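Long-range contacts in lipoprotein (Clostridium difficile, PDB 4OTE), which probably binds methionine outside the cell membrane as the substrate-binding lipoprotein of a transport system: residues Asp40-Pro45 and Phe170-Tyr175; Phe59-Tyr64 and Asp195-Leu200; Tyr92-Val97 and Asp165-Phe170. All blocks are in the same frame, centred on the assembly; numbering follows the deposited sequence.

From the N terminus, Asp40-Pro45 comes first and closes its loop only at Phe170-Tyr175, in interaction 1. Phe59-Tyr64 begins inside that loop and finds Asp195-Leu200 beyond its end, so interactions 1 and 2 cross; they touch where Tyr42 meets Phe59 and, through a probable hydrogen bond, Tyr64, and both border the selenomethionine. Interaction 3, Tyr92-Val97 with Asp165-Phe170, lies within both loops, well away from the ligand. Interaction 1 bridges the two lobes around the small ligand, interaction 2 joins neighbouring parts of the first, and interaction 3 belongs to the second; strand 168-171 serves interactions 1 and 3.

Interaction 1 (Asp40-Pro45 and Phe170-Tyr175); sequences DDYILP and FIDTTY. With ZN (zinc ion), chain F; MSE (selenomethionine), chain C; ACT (acetate ion), chain R.
The ligand cleft between the two lobes of this periplasmic-binding-protein fold is bridged where Tyr42 meets Asp172, Thr174 and Tyr175. Tyr42 OH donates to Asp172 OD2 (2.6 Å), using the anti lone pair of that oxygen, with ring and carboxylate planes 32° apart. With its CG anti to the carbonyl carbon (chi1 -67°), Tyr42 sends its ring across to the start of helix 173-176. There Tyr175 approaches with an edge, CE2 lying 3.6 Å from Tyr42 CZ in a T-shaped pair whose planes stand at 90°. From the opposite side of the Tyr42 plane comes the ligand: the selenomethionine methyl carbon CE sits 3.4 Å above the centre of the ring, while Thr174 OG1, hydrogen-bonded to Val14 O, receives only a weak bond from the ligand N. Two waters extend the bridge from Tyr175 OH, one to Asp40 O and the other, 2.8 Å from that hydroxyl, to Tyr42 N. Asp41 divides its carboxylate: OD1 accepts from both Ile43 N and Leu44 N, capping helix 44-51, and OD2 binds a zinc ion at 1.9 Å together with Asp40 OD1 and an acetate probably from the crystallisation liquor. One ring thus touches ligand and far lobe at once, consistent with a closed cleft in which the phenol's bond would stabilise the negative charge of Asp172, whose OD2 lies near the ligand carboxylate.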
# COMPACT_ATOMS: atom_id res chain seq x y z
N ASP A 40 8.39 -7.04 6.66
CA ASP A 40 7.24 -7.81 6.18
C ASP A 40 5.90 -7.32 6.74
O ASP A 40 4.86 -7.95 6.54
CB ASP A 40 7.43 -9.30 6.49
CG ASP A 40 7.61 -9.59 7.97
OD1 ASP A 40 7.03 -8.87 8.80
OD2 ASP A 40 8.34 -10.55 8.31
N ASP A 41 5.94 -6.17 7.43
CA ASP A 41 4.75 -5.61 8.04
C ASP A 41 4.80 -4.08 8.02
O ASP A 41 5.85 -3.49 7.75
CB ASP A 41 4.60 -6.14 9.47
CG ASP A 41 5.68 -5.62 10.40
OD1 ASP A 41 5.57 -4.47 10.85
OD2 ASP A 41 6.64 -6.37 10.67
N TYR A 42 3.67 -3.46 8.35
CA TYR A 42 3.52 -2.01 8.27
C TYR A 42 3.86 -1.26 9.57
O TYR A 42 3.78 -0.03 9.60
CB TYR A 42 2.08 -1.65 7.86
CG TYR A 42 1.67 -2.04 6.44
CD1 TYR A 42 2.61 -2.22 5.42
CD2 TYR A 42 0.32 -2.16 6.11
CE1 TYR A 42 2.21 -2.55 4.14
CE2 TYR A 42 -0.08 -2.48 4.83
CZ TYR A 42 0.87 -2.68 3.85
OH TYR A 42 0.46 -3.00 2.57
N ILE A 43 4.23 -1.98 10.62
CA ILE A 43 4.49 -1.35 11.92
C ILE A 43 5.97 -1.07 12.15
O ILE A 43 6.35 0.05 12.47
CB ILE A 43 3.99 -2.23 13.09
CG1 ILE A 43 2.52 -2.61 12.89
CG2 ILE A 43 4.20 -1.51 14.42
CD1 ILE A 43 1.53 -1.49 13.15
N LEU A 44 6.80 -2.09 11.96
CA LEU A 44 8.21 -2.00 12.33
C LEU A 44 9.05 -0.99 11.53
O LEU A 44 9.99 -0.42 12.08
CB LEU A 44 8.87 -3.38 12.28
CG LEU A 44 8.27 -4.45 13.20
CD1 LEU A 44 9.00 -5.77 13.03
CD2 LEU A 44 8.30 -4.00 14.66
N PRO A 45 8.73 -0.77 10.23
CA PRO A 45 9.59 0.15 9.47
C PRO A 45 9.66 1.57 10.04
O PRO A 45 10.73 2.18 10.00
CB PRO A 45 8.93 0.18 8.08
CG PRO A 45 8.20 -1.11 7.98
CD PRO A 45 7.72 -1.42 9.37
N PHE A 170 -10.14 -7.87 -0.46
CA PHE A 170 -9.30 -6.71 -0.76
C PHE A 170 -7.89 -6.96 -0.22
O PHE A 170 -7.72 -7.19 0.98
CB PHE A 170 -9.86 -5.44 -0.11
CG PHE A 170 -10.92 -4.74 -0.92
CD1 PHE A 170 -10.60 -4.08 -2.10
CD2 PHE A 170 -12.24 -4.71 -0.48
CE1 PHE A 170 -11.57 -3.43 -2.84
CE2 PHE A 170 -13.22 -4.06 -1.22
CZ PHE A 170 -12.88 -3.42 -2.40
N ILE A 171 -6.88 -6.92 -1.10
CA ILE A 171 -5.50 -7.21 -0.70
C ILE A 171 -4.52 -6.18 -1.28
O ILE A 171 -4.48 -5.94 -2.49
CB ILE A 171 -5.06 -8.62 -1.15
CG1 ILE A 171 -6.08 -9.68 -0.71
CG2 ILE A 171 -3.68 -8.95 -0.57
CD1 ILE A 171 -5.74 -11.09 -1.13
N ASP A 172 -3.74 -5.57 -0.39
CA ASP A 172 -2.67 -4.66 -0.79
C ASP A 172 -1.71 -5.37 -1.74
O ASP A 172 -1.39 -6.54 -1.55
CB ASP A 172 -1.88 -4.16 0.43
CG ASP A 172 -2.68 -3.21 1.30
OD1 ASP A 172 -3.92 -3.20 1.20
OD2 ASP A 172 -2.06 -2.48 2.10
N THR A 173 -1.23 -4.64 -2.74
CA THR A 173 -0.29 -5.21 -3.70
C THR A 173 0.98 -5.69 -2.99
O THR A 173 1.55 -6.71 -3.37
CB THR A 173 -0.01 -4.21 -4.85
OG1 THR A 173 -1.14 -4.21 -5.72
CG2 THR A 173 1.24 -4.58 -5.65
N THR A 174 1.39 -4.97 -1.94
CA THR A 174 2.53 -5.39 -1.10
C THR A 174 2.37 -6.82 -0.56
O THR A 174 3.36 -7.54 -0.41
CB THR A 174 2.75 -4.39 0.07
OG1 THR A 174 3.23 -3.15 -0.45
CG2 THR A 174 3.76 -4.92 1.08
N TYR A 175 1.14 -7.24 -0.28
CA TYR A 175 0.86 -8.60 0.18
C TYR A 175 0.49 -9.55 -0.96
O TYR A 175 0.84 -10.73 -0.93
CB TYR A 175 -0.24 -8.59 1.24
CG TYR A 175 0.25 -8.10 2.57
CD1 TYR A 175 0.60 -9.00 3.58
CD2 TYR A 175 0.41 -6.75 2.82
CE1 TYR A 175 1.06 -8.56 4.80
CE2 TYR A 175 0.88 -6.29 4.05
CZ TYR A 175 1.20 -7.21 5.03
OH TYR A 175 1.67 -6.77 6.25
ZN ZN F . 7.39 -8.14 10.59
N MSE C . 1.20 -0.36 -0.70
CA MSE C . 0.11 -0.06 0.29
C MSE C . -1.00 0.65 -0.41
O MSE C . -0.78 1.69 -1.03
OXT MSE C . -2.14 0.19 -0.35
CB MSE C . 0.59 0.81 1.46
CG MSE C . -0.49 0.97 2.53
SE MSE C . 0.08 2.24 3.92
CE MSE C . 1.43 1.09 4.77
C ACT R . 10.12 -7.87 10.03
O ACT R . 9.39 -8.42 10.88
OXT ACT R . 9.65 -7.06 9.20
CH3 ACT R . 11.59 -8.20 9.98
O HOH W 1 2.17 -8.59 8.06
O HOH W 2 1.19 -5.11 8.42

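Interaction 2 (Phe59-Tyr64 and Asp195-Leu200); sequences FQHEPY and DEYANL. With MSE (selenomethionine), chain C; ACT (acetate ion), chain S.
Running in roughly opposite directions, 148° apart end to end, the backbones of Phe59-Tyr64 and Asp195-Leu200 come as close as 4.2 Å between His61 CA and Asn199 CA. Here the short strand 60-61 runs antiparallel to the start of strand 199-204 in the first-lobe sheet, joined by few backbone bonds and lining the selenomethionine pocket. Leu200 N donates to Gln60 O at 3.0 Å, and Asn199 CA adds a CA-H...O contact to the same atom. Of the side chains, His61 is the central one. Its CG is wedged between the backbone N and the carbonyl carbon (chi1 45°), which stands the imidazole between Tyr197 and the ligand: Tyr197 CD1 lies 3.9 Å over the centre of one face, in an edge-to-face pair with planes at 59°, and the selenium of the bound selenomethionine lies over the other face, offset toward its rim. Both imidazole nitrogens are engaged, for ND1 accepts a weak capping bond from Tyr64 N at the start of helix 62-72, while NE2 donates to OXT of an acetate, probably from the crystallisation liquor, at 2.9 Å. Tyr64 and Phe59 close round the ligand methyl, which sits over the Tyr64 ring face. Pro63 CG packs on the Tyr197 ring. Nearby, one water takes the N-H of Glu62 and donates to Glu196 O and, at 2.7 Å, to Ala198 O.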
# COMPACT_ATOMS: atom_id res chain seq x y z
N PHE A 59 7.40 2.25 2.07
CA PHE A 59 6.30 1.28 2.18
C PHE A 59 4.90 1.90 2.32
O PHE A 59 3.91 1.22 2.06
CB PHE A 59 6.55 0.32 3.36
CG PHE A 59 6.22 0.90 4.70
CD1 PHE A 59 7.05 1.84 5.29
CD2 PHE A 59 5.07 0.51 5.38
CE1 PHE A 59 6.73 2.39 6.53
CE2 PHE A 59 4.75 1.04 6.61
CZ PHE A 59 5.58 1.98 7.19
N GLN A 60 4.82 3.17 2.73
CA GLN A 60 3.55 3.78 3.12
C GLN A 60 3.19 5.02 2.31
O GLN A 60 4.02 5.58 1.60
CB GLN A 60 3.62 4.17 4.60
CG GLN A 60 4.43 5.42 4.87
CD GLN A 60 4.91 5.50 6.30
OE1 GLN A 60 4.10 5.50 7.23
NE2 GLN A 60 6.23 5.57 6.49
N HIS A 61 1.93 5.43 2.44
CA HIS A 61 1.47 6.73 1.94
C HIS A 61 1.34 7.71 3.11
O HIS A 61 1.43 7.32 4.28
CB HIS A 61 0.17 6.61 1.12
CG HIS A 61 -0.89 5.75 1.75
ND1 HIS A 61 -1.45 6.02 2.97
CD2 HIS A 61 -1.52 4.64 1.29
CE1 HIS A 61 -2.36 5.11 3.25
NE2 HIS A 61 -2.42 4.25 2.25
N GLU A 62 1.14 8.98 2.79
CA GLU A 62 1.17 10.03 3.81
C GLU A 62 0.06 9.91 4.86
O GLU A 62 0.30 10.18 6.03
CB GLU A 62 1.15 11.43 3.17
CG GLU A 62 1.29 12.56 4.18
CD GLU A 62 1.48 13.92 3.54
OE1 GLU A 62 1.20 14.06 2.33
OE2 GLU A 62 1.91 14.85 4.25
N PRO A 63 -1.17 9.53 4.44
CA PRO A 63 -2.24 9.34 5.42
C PRO A 63 -1.92 8.30 6.49
O PRO A 63 -2.21 8.52 7.66
CB PRO A 63 -3.43 8.89 4.56
CG PRO A 63 -3.18 9.53 3.24
CD PRO A 63 -1.69 9.50 3.06
N TYR A 64 -1.31 7.19 6.09
CA TYR A 64 -0.89 6.16 7.04
C TYR A 64 0.17 6.71 7.99
O TYR A 64 0.09 6.50 9.20
CB TYR A 64 -0.33 4.94 6.31
CG TYR A 64 0.00 3.80 7.24
CD1 TYR A 64 -0.96 2.87 7.61
CD2 TYR A 64 1.28 3.67 7.77
CE1 TYR A 64 -0.66 1.83 8.48
CE2 TYR A 64 1.60 2.63 8.63
CZ TYR A 64 0.63 1.71 8.98
OH TYR A 64 0.95 0.69 9.83
N ASP A 195 -3.89 10.07 -5.85
CA ASP A 195 -2.50 10.34 -5.45
C ASP A 195 -2.36 10.73 -3.97
O ASP A 195 -1.25 10.83 -3.46
CB ASP A 195 -1.84 11.38 -6.37
CG ASP A 195 -2.39 12.79 -6.19
OD1 ASP A 195 -3.37 12.97 -5.44
OD2 ASP A 195 -1.84 13.72 -6.82
N GLU A 196 -3.49 10.95 -3.29
CA GLU A 196 -3.50 11.10 -1.84
C GLU A 196 -2.91 9.85 -1.17
O GLU A 196 -2.29 9.95 -0.11
CB GLU A 196 -4.93 11.34 -1.34
CG GLU A 196 -5.02 11.74 0.13
CD GLU A 196 -6.45 11.99 0.58
OE1 GLU A 196 -7.29 12.40 -0.25
OE2 GLU A 196 -6.74 11.78 1.78
N TYR A 197 -3.08 8.70 -1.81
CA TYR A 197 -2.56 7.43 -1.30
C TYR A 197 -1.29 6.98 -2.03
O TYR A 197 -0.94 5.80 -2.01
CB TYR A 197 -3.65 6.36 -1.40
CG TYR A 197 -4.89 6.74 -0.63
CD1 TYR A 197 -4.82 7.01 0.74
CD2 TYR A 197 -6.14 6.82 -1.25
CE1 TYR A 197 -5.95 7.36 1.46
CE2 TYR A 197 -7.27 7.17 -0.53
CZ TYR A 197 -7.17 7.44 0.82
OH TYR A 197 -8.28 7.78 1.55
N ALA A 198 -0.58 7.92 -2.64
CA ALA A 198 0.69 7.61 -3.28
C ALA A 198 1.71 7.19 -2.22
O ALA A 198 1.91 7.88 -1.22
CB ALA A 198 1.21 8.82 -4.05
N ASN A 199 2.33 6.03 -2.43
CA ASN A 199 3.43 5.60 -1.57
C ASN A 199 4.61 6.53 -1.80
O ASN A 199 4.74 7.14 -2.86
CB ASN A 199 3.83 4.16 -1.86
CG ASN A 199 2.77 3.15 -1.45
OD1 ASN A 199 1.58 3.47 -1.40
ND2 ASN A 199 3.20 1.93 -1.16
N LEU A 200 5.47 6.63 -0.79
CA LEU A 200 6.55 7.60 -0.82
C LEU A 200 7.64 7.26 0.19
O LEU A 200 7.45 6.43 1.08
CB LEU A 200 6.00 9.02 -0.56
CG LEU A 200 4.82 9.17 0.41
CD1 LEU A 200 5.24 8.89 1.85
CD2 LEU A 200 4.21 10.56 0.30
N MSE C . 1.20 -0.36 -0.70
CA MSE C . 0.11 -0.06 0.29
C MSE C . -1.00 0.65 -0.41
O MSE C . -0.78 1.69 -1.03
OXT MSE C . -2.14 0.19 -0.35
CB MSE C . 0.59 0.81 1.46
CG MSE C . -0.49 0.97 2.53
SE MSE C . 0.08 2.24 3.92
CE MSE C . 1.43 1.09 4.77
C ACT S . -4.29 1.73 0.16
O ACT S . -4.40 0.60 -0.37
OXT ACT S . -3.80 1.90 1.30
CH3 ACT S . -4.76 2.91 -0.61
O HOH W 3 7.45 4.92 3.34
O HOH W 4 0.62 9.93 0.06

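Interaction 3 (Tyr92-Val97 and Asp165-Phe170); sequences YKIKSV and DVTAAF
Tyr92, Lys93 and Ile94 meet Val166 and Thr167 at one end of the second-lobe sheet, where the loop leaving strand 88-90 passes the residues that lead into its antiparallel neighbour, strand 168-171. Backbone polar contact comes first, and it is made through water: a single molecule accepts from Tyr92 N at 2.8 Å and lies equally near Thr167 O, to which it donates. Ser91 OG is hydrogen-bonded to the same carbonyl and also to the backbone N atoms of Lys93 and Ile94, so the loop after strand 88-90 is held to Thr167 O both directly and through water. Lys93 makes its contact through the aliphatic part of its chain. Extended beyond CG, the methylenes pass Val166 O, with CE 3.2 Å from that oxygen, and NZ goes on toward Asp165. The amino group reaches as far as a weak hydrogen bond to Pro164 O; the carboxylate of Asp165 is more distant, with OD1 6.1 Å from Lys93 NZ. Apolar packing is slight and falls to the two branched residues. Thr167 turns OG1 to the backbone N of Thr105, in the neighbouring strand 105-109, and this leaves CG2, anti to its own N, facing Ile94. Ile94 also rests on Ile188 of strand 187-190, and its CD1 stops 4.0 Å from Thr167 CG2.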
# COMPACT_ATOMS: atom_id res chain seq x y z
N TYR A 92 -11.22 -16.16 -6.09
CA TYR A 92 -11.05 -17.47 -6.74
C TYR A 92 -12.39 -18.05 -7.21
O TYR A 92 -12.42 -19.11 -7.83
CB TYR A 92 -10.40 -18.48 -5.79
CG TYR A 92 -8.94 -18.26 -5.45
CD1 TYR A 92 -8.09 -17.54 -6.29
CD2 TYR A 92 -8.39 -18.81 -4.28
CE1 TYR A 92 -6.75 -17.36 -5.98
CE2 TYR A 92 -7.06 -18.63 -3.96
CZ TYR A 92 -6.25 -17.91 -4.81
OH TYR A 92 -4.92 -17.73 -4.50
N LYS A 93 -13.49 -17.37 -6.91
CA LYS A 93 -14.83 -17.94 -7.08
C LYS A 93 -15.71 -17.21 -8.10
O LYS A 93 -16.60 -17.82 -8.68
CB LYS A 93 -15.52 -18.03 -5.72
CG LYS A 93 -14.72 -18.87 -4.73
CD LYS A 93 -15.42 -19.00 -3.39
CE LYS A 93 -14.54 -19.76 -2.40
NZ LYS A 93 -15.19 -19.89 -1.07
N ILE A 94 -15.47 -15.91 -8.31
CA ILE A 94 -16.20 -15.14 -9.32
C ILE A 94 -15.25 -14.27 -10.14
O ILE A 94 -14.14 -13.96 -9.69
CB ILE A 94 -17.28 -14.24 -8.67
CG1 ILE A 94 -16.66 -13.28 -7.65
CG2 ILE A 94 -18.35 -15.10 -8.01
CD1 ILE A 94 -17.64 -12.27 -7.09
N LYS A 95 -15.69 -13.89 -11.33
CA LYS A 95 -14.88 -13.07 -12.24
C LYS A 95 -15.35 -11.62 -12.34
O LYS A 95 -14.62 -10.77 -12.83
CB LYS A 95 -14.85 -13.70 -13.64
CG LYS A 95 -14.26 -15.11 -13.68
CD LYS A 95 -13.41 -15.34 -14.92
CE LYS A 95 -12.00 -14.77 -14.73
NZ LYS A 95 -11.19 -14.83 -15.98
N SER A 96 -16.58 -11.35 -11.90
CA SER A 96 -17.13 -10.00 -11.93
C SER A 96 -17.83 -9.69 -10.62
O SER A 96 -18.39 -10.59 -9.99
CB SER A 96 -18.13 -9.87 -13.09
OG SER A 96 -18.75 -8.59 -13.12
N VAL A 97 -17.81 -8.42 -10.22
CA VAL A 97 -18.56 -7.98 -9.04
C VAL A 97 -20.07 -8.11 -9.25
O VAL A 97 -20.83 -8.13 -8.29
CB VAL A 97 -18.24 -6.52 -8.62
CG1 VAL A 97 -16.75 -6.36 -8.32
CG2 VAL A 97 -18.69 -5.52 -9.67
N ASP A 165 -11.60 -19.61 1.19
CA ASP A 165 -12.70 -19.74 2.15
C ASP A 165 -13.70 -18.58 2.10
O ASP A 165 -14.69 -18.59 2.83
CB ASP A 165 -12.14 -19.86 3.57
CG ASP A 165 -11.03 -20.90 3.67
OD1 ASP A 165 -11.16 -21.98 3.06
OD2 ASP A 165 -10.02 -20.62 4.35
N VAL A 166 -13.44 -17.58 1.25
CA VAL A 166 -14.34 -16.43 1.09
C VAL A 166 -14.65 -16.21 -0.39
O VAL A 166 -14.02 -16.82 -1.25
CB VAL A 166 -13.75 -15.13 1.69
CG1 VAL A 166 -13.44 -15.33 3.17
CG2 VAL A 166 -12.50 -14.68 0.94
N THR A 167 -15.62 -15.35 -0.68
CA THR A 167 -16.01 -15.07 -2.07
C THR A 167 -14.99 -14.17 -2.75
O THR A 167 -14.58 -14.44 -3.87
CB THR A 167 -17.40 -14.40 -2.17
OG1 THR A 167 -18.35 -15.17 -1.43
CG2 THR A 167 -17.84 -14.31 -3.63
N ALA A 168 -14.61 -13.09 -2.06
CA ALA A 168 -13.61 -12.15 -2.56
C ALA A 168 -12.86 -11.49 -1.40
O ALA A 168 -13.29 -11.58 -0.26
CB ALA A 168 -14.27 -11.09 -3.42
N ALA A 169 -11.73 -10.83 -1.71
CA ALA A 169 -10.93 -10.16 -0.68
C ALA A 169 -10.15 -8.97 -1.23
O ALA A 169 -9.58 -9.04 -2.32
CB ALA A 169 -9.98 -11.16 -0.03
N PHE A 170 -10.14 -7.87 -0.46
CA PHE A 170 -9.30 -6.71 -0.76
C PHE A 170 -7.89 -6.96 -0.22
O PHE A 170 -7.72 -7.19 0.98
CB PHE A 170 -9.86 -5.44 -0.11
CG PHE A 170 -10.92 -4.74 -0.92
CD1 PHE A 170 -10.60 -4.08 -2.10
CD2 PHE A 170 -12.24 -4.71 -0.48
CE1 PHE A 170 -11.57 -3.43 -2.84
CE2 PHE A 170 -13.22 -4.06 -1.22
CZ PHE A 170 -12.88 -3.42 -2.40
O HOH W 5 -12.25 -16.02 -3.51